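Local coordinates for putative peptidoglycan-binding/hydrolysing protein (Peptoclostridium difficile, PDB 5TV7) that probably binds bacterial cell-wall peptidoglycan through putative peptidoglycan-binding domains and may also take part in its hydrolysis, at residues G159-G162 with P163-D167. Numbering follows the deposited sequence.
With HGA (glutamine hydroxamate), chain C.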
loop_
_atom_site.group_PDB
_atom_site.type_symbol
_atom_site.label_atom_id
_atom_site.label_comp_id
_atom_site.label_asym_id
_atom_site.label_seq_id
_atom_site.Cartn_x
_atom_site.Cartn_y
_atom_site.Cartn_z
ATOM N N GLY A 159 -13.153 -0.306 8.497
ATOM C CA GLY A 159 -11.955 0.433 8.128
ATOM C C GLY A 159 -10.692 -0.043 8.822
ATOM O O GLY A 159 -9.658 0.599 8.730
ATOM N N ILE A 160 -10.772 -1.183 9.492
ATOM C CA ILE A 160 -9.651 -1.743 10.220
ATOM C C ILE A 160 -9.150 -2.986 9.511
ATOM O O ILE A 160 -9.928 -3.857 9.126
ATOM C CB ILE A 160 -10.073 -2.075 11.660
ATOM C CG1 ILE A 160 -10.486 -0.777 12.369
ATOM C CG2 ILE A 160 -8.940 -2.766 12.414
ATOM C CD1 ILE A 160 -10.871 -0.961 13.807
ATOM N N ILE A 161 -7.846 -3.069 9.311
ATOM C CA ILE A 161 -7.307 -4.247 8.663
ATOM C C ILE A 161 -6.865 -5.207 9.753
ATOM O O ILE A 161 -5.870 -4.989 10.429
ATOM C CB ILE A 161 -6.145 -3.939 7.716
ATOM C CG1 ILE A 161 -6.543 -2.830 6.720
ATOM C CG2 ILE A 161 -5.740 -5.228 6.994
ATOM C CD1 ILE A 161 -5.415 -2.384 5.806
ATOM N N GLY A 162 -7.657 -6.249 9.928
ATOM C CA GLY A 162 -7.387 -7.320 10.862
ATOM C C GLY A 162 -7.334 -8.615 10.073
ATOM O O GLY A 162 -7.309 -8.591 8.837
ATOM N N PRO A 163 -7.324 -9.743 10.769
ATOM C CA PRO A 163 -7.201 -11.070 10.152
ATOM C C PRO A 163 -8.063 -11.347 8.924
ATOM O O PRO A 163 -7.538 -11.805 7.916
ATOM C CB PRO A 163 -7.589 -12.011 11.300
ATOM C CG PRO A 163 -7.089 -11.303 12.516
ATOM C CD PRO A 163 -7.241 -9.823 12.244
ATOM N N ALA A 164 -9.363 -11.073 9.000
ATOM C CA ALA A 164 -10.254 -11.353 7.868
ATOM C C ALA A 164 -9.913 -10.498 6.647
ATOM O O ALA A 164 -9.941 -10.988 5.522
ATOM C CB ALA A 164 -11.711 -11.148 8.265
ATOM N N THR A 165 -9.595 -9.227 6.873
ATOM C CA THR A 165 -9.281 -8.329 5.767
ATOM C C THR A 165 -7.912 -8.680 5.150
ATOM O O THR A 165 -7.765 -8.638 3.926
ATOM C CB THR A 165 -9.367 -6.852 6.204
ATOM O OG1 THR A 165 -10.706 -6.580 6.637
ATOM C CG2 THR A 165 -9.017 -5.904 5.045
ATOM N N TRP A 166 -6.935 -9.057 5.989
ATOM C CA TRP A 166 -5.620 -9.472 5.473
ATOM C C TRP A 166 -5.774 -10.697 4.616
ATOM O O TRP A 166 -5.172 -10.791 3.557
ATOM C CB TRP A 166 -4.649 -9.838 6.575
ATOM C CG TRP A 166 -4.030 -8.724 7.332
ATOM C CD1 TRP A 166 -4.105 -8.518 8.677
ATOM C CD2 TRP A 166 -3.204 -7.683 6.809
ATOM N NE1 TRP A 166 -3.357 -7.422 9.026
ATOM C CE2 TRP A 166 -2.797 -6.888 7.897
ATOM C CE3 TRP A 166 -2.759 -7.349 5.526
ATOM C CZ2 TRP A 166 -1.982 -5.762 7.744
ATOM C CZ3 TRP A 166 -1.932 -6.236 5.375
ATOM C CH2 TRP A 166 -1.559 -5.456 6.477
ATOM N N ASP A 167 -6.588 -11.639 5.086
ATOM C CA ASP A 167 -6.808 -12.891 4.378
ATOM C C ASP A 167 -7.381 -12.652 2.993
ATOM O O ASP A 167 -6.920 -13.245 2.005
ATOM C CB ASP A 167 -7.752 -13.775 5.188
ATOM C CG ASP A 167 -8.070 -15.084 4.496
ATOM O OD1 ASP A 167 -7.179 -15.954 4.377
ATOM O OD2 ASP A 167 -9.239 -15.256 4.091
HETATM N N HGA C . -11.791 -5.641 10.401
HETATM C CA HGA C . -11.120 -6.636 11.220
HETATM C CB HGA C . -12.071 -7.078 12.339
HETATM C CG HGA C . -11.348 -7.490 13.629
HETATM C CD HGA C . -10.761 -6.307 14.375
HETATM O OE1 HGA C . -9.562 -6.263 14.580
HETATM N NE2 HGA C . -11.597 -5.346 14.779
HETATM O OZ2 HGA C . -11.125 -4.209 15.435
HETATM C C HGA C . -10.682 -7.798 10.352
HETATM O O HGA C . -10.443 -7.572 9.148
HETATM O OXT HGA C . -10.542 -8.942 10.851
#
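Carboxylate atom O of the bound glutamine hydroxamate is gripped by three donors: Thr165 OG1 at 2.7 Å, Thr165 N at 2.9 Å and, more weakly, Gly162 N. The second carboxylate oxygen, OXT, accepts the Ala164 N-H at 3.1 Å, with the Ala164 methyl alongside. Thr165 can offer both its donors to one oxygen because its hydroxyl stands beside the backbone N, opposite the carbonyl carbon (chi1 -61°); the same OG1 is also bonded to Gln150 on helix 140-152. Across the ligand's alpha-carbon from the carboxylate, its amino N donates to Ile160 O over 2.9 Å; the ligand is also hydrogen-bonded to Asp158. Gly162 is the N-cap residue of helix 163-173, and its carbonyl opens the first helical turn by accepting Trp166 N at 2.9 Å in a nearly straight bond (166°). On the side of the turn away from the ligand, Ile161 CG2 sits over the centre of the Trp166 five-membered ring, a CH-pi contact with 3.6 Å from methyl to centroid; Lys107 O holds the indole NE1, while Ala121 of helix 116-127 touches both side chains. The ligand carboxylate thus sits on the N-terminal turn of a helix, where the backbone N-H groups of Ala164 and Thr165 point to it and the helix dipole would probably help stabilise its negative charge, an arrangement consistent with recognition of a free alpha-carboxylate and amino group.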